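Local coordinates for thioredoxin-like protein (Klebsiella pneumoniae subsp. pneumoniae MGH 78578, PDB 3TY1) that probably binds carbohydrate, having the galactose mutarotase-like beta fold of the aldose 1-epimerases, though its exact function is unproven, at residues Gly43-Ser48 and Val87-Asn92. Sequence-based numbering, arbitrary orientation.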
loop_
_atom_site.group_PDB
_atom_site.type_symbol
_atom_site.label_atom_id
_atom_site.label_comp_id
_atom_site.label_asym_id
_atom_site.label_seq_id
_atom_site.Cartn_x
_atom_site.Cartn_y
_atom_site.Cartn_z
ATOM N N GLY A 43 -9.591 -7.050 -9.674
ATOM C CA GLY A 43 -8.138 -6.969 -9.713
ATOM C C GLY A 43 -7.566 -5.842 -8.862
ATOM O O GLY A 43 -8.079 -5.552 -7.798
ATOM N N LYS A 44 -6.512 -5.198 -9.360
ATOM C CA LYS A 44 -5.868 -4.087 -8.655
ATOM C C LYS A 44 -6.568 -2.741 -8.926
ATOM O O LYS A 44 -6.144 -1.694 -8.451
ATOM C CB LYS A 44 -4.400 -4.024 -9.030
ATOM C CG LYS A 44 -3.622 -5.187 -8.531
ATOM C CD LYS A 44 -2.121 -5.022 -8.709
ATOM C CE LYS A 44 -1.693 -4.943 -10.163
ATOM N NZ LYS A 44 -0.195 -5.044 -10.353
ATOM N N GLN A 45 -7.701 -2.815 -9.604
ATOM C CA GLN A 45 -8.503 -1.663 -9.999
ATOM C C GLN A 45 -9.617 -1.408 -8.984
ATOM O O GLN A 45 -10.396 -0.472 -9.126
ATOM C CB GLN A 45 -8.931 -1.950 -11.472
ATOM C CG GLN A 45 -10.103 -1.418 -11.981
ATOM C CD GLN A 45 -10.337 -1.834 -13.385
ATOM O OE1 GLN A 45 -9.601 -1.421 -14.294
ATOM N NE2 GLN A 45 -11.435 -2.528 -13.608
ATOM N N GLU A 46 -9.678 -2.211 -7.907
ATOM C CA GLU A 46 -10.736 -2.079 -6.917
ATOM C C GLU A 46 -10.756 -0.681 -6.280
ATOM O O GLU A 46 -9.770 -0.247 -5.732
ATOM C CB GLU A 46 -10.619 -3.122 -5.805
ATOM C CG GLU A 46 -11.748 -3.012 -4.739
ATOM C CD GLU A 46 -13.197 -3.056 -5.324
ATOM O OE1 GLU A 46 -13.484 -3.939 -6.141
ATOM O OE2 GLU A 46 -14.045 -2.237 -4.938
ATOM N N GLY A 47 -11.867 0.018 -6.440
ATOM C CA GLY A 47 -12.033 1.357 -5.868
ATOM C C GLY A 47 -11.539 2.501 -6.740
ATOM O O GLY A 47 -11.793 3.628 -6.412
ATOM N N SER A 48 -10.850 2.216 -7.850
ATOM C CA SER A 48 -10.365 3.246 -8.747
ATOM C C SER A 48 -11.508 3.935 -9.447
ATOM O O SER A 48 -12.463 3.285 -9.829
ATOM C CB SER A 48 -9.458 2.668 -9.825
ATOM O OG SER A 48 -8.223 2.235 -9.263
ATOM N N VAL A 87 -0.523 -3.286 -19.086
ATOM C CA VAL A 87 -1.262 -2.978 -17.857
ATOM C C VAL A 87 -2.669 -2.492 -18.335
ATOM O O VAL A 87 -2.822 -1.373 -18.863
ATOM C CB VAL A 87 -0.580 -1.878 -17.025
ATOM C CG1 VAL A 87 -1.430 -1.529 -15.779
ATOM C CG2 VAL A 87 0.858 -2.274 -16.635
ATOM N N LYS A 88 -3.658 -3.355 -18.209
ATOM C CA LYS A 88 -5.004 -3.085 -18.694
ATOM C C LYS A 88 -5.896 -2.466 -17.614
ATOM O O LYS A 88 -6.871 -1.814 -17.922
ATOM C CB LYS A 88 -5.663 -4.360 -19.187
ATOM C CG LYS A 88 -4.900 -5.120 -20.245
ATOM C CD LYS A 88 -4.818 -4.424 -21.551
ATOM C CE LYS A 88 -4.051 -5.282 -22.609
ATOM N NZ LYS A 88 -3.445 -4.360 -23.689
ATOM N N GLU A 89 -5.543 -2.629 -16.363
ATOM C CA GLU A 89 -6.350 -2.106 -15.262
ATOM C C GLU A 89 -5.970 -0.651 -14.927
ATOM O O GLU A 89 -4.846 -0.246 -15.176
ATOM C CB GLU A 89 -6.105 -3.011 -14.048
ATOM C CG GLU A 89 -6.829 -4.381 -14.328
ATOM C CD GLU A 89 -6.619 -5.449 -13.273
ATOM O OE1 GLU A 89 -5.964 -5.191 -12.220
ATOM O OE2 GLU A 89 -7.105 -6.571 -13.551
ATOM N N VAL A 90 -6.938 0.075 -14.364
ATOM C CA VAL A 90 -6.750 1.387 -13.790
ATOM C C VAL A 90 -6.344 1.099 -12.331
ATOM O O VAL A 90 -7.206 0.994 -11.430
ATOM C CB VAL A 90 -8.046 2.224 -13.898
ATOM C CG1 VAL A 90 -7.849 3.646 -13.264
ATOM C CG2 VAL A 90 -8.523 2.285 -15.410
ATOM N N VAL A 91 -5.034 0.989 -12.111
ATOM C CA VAL A 91 -4.513 0.472 -10.852
ATOM C C VAL A 91 -4.688 1.484 -9.733
ATOM O O VAL A 91 -4.237 2.652 -9.835
ATOM C CB VAL A 91 -3.067 0.000 -10.982
ATOM C CG1 VAL A 91 -2.509 -0.523 -9.642
ATOM C CG2 VAL A 91 -2.949 -1.046 -12.135
ATOM N N ASN A 92 -5.362 1.053 -8.664
ATOM C CA ASN A 92 -5.541 1.902 -7.488
ATOM C C ASN A 92 -4.131 2.030 -6.889
ATOM O O ASN A 92 -3.479 1.022 -6.641
ATOM C CB ASN A 92 -6.455 1.234 -6.491
ATOM C CG ASN A 92 -6.804 2.113 -5.291
ATOM O OD1 ASN A 92 -5.944 2.768 -4.705
ATOM N ND2 ASN A 92 -8.072 2.023 -4.853
HETATM O O HOH W 1 -9.627 -2.258 -16.979
#
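Asn92 N donates to Lys44 O at 2.9 Å, nearly straight, the one main-chain bond between two irregular loops; the other hydrogen bonds across the contact each pair a side chain with backbone. Asn92 also uses its amide: with CG anti to the backbone N (chi1 -174°), ND2 reaches Glu46 O at 3.0 Å, in the plane of that carbonyl. Asparagine suits the place because its backbone N holds Lys44, just ahead of a tight turn, while its amide N-H reaches a carbonyl within the turn. Gln45, one methylene longer, extends beyond CG along the other loop, and its OE1 takes Val90 N on a lone pair at 3.1 Å. Water 1 donates both to this OE1 and to Lys88 O, so the amide oxygen has two donors. Ser48 OG gives its proton to Val90 O at 2.7 Å, and Gln45 CA adds a CA-H...O contact to Val90 O, at 3.3 Å.

Gln45 to Ser48 form a type II beta turn closed by Ser48 N to Gln45 O, in the connection between antiparallel strands 33-39 and 49-55. Gly47 occupies the turn's third position with phi 88°, where a side chain would jam against the preceding carbonyl oxygen. Ahead of the turn, Lys44 N meets Glu89 OE1 at 2.9 Å from above the carboxylate plane, while Lys44 NZ stays 6.1 Å from Glu89 OE1, too far for a salt bridge. Gly43 also has positive phi, and its lack of a side chain lets Glu89 OE2 lie alongside.

Farther out, Ser145 of the second subunit bonds Glu89 OE2, and Gln45 NE2 is shared between His41 O and Ala10 O of the second subunit. His41 also bonds Glu46 OE2, while Asn92 OD1 accepts from Ala94 N, fixing the amide's rotation.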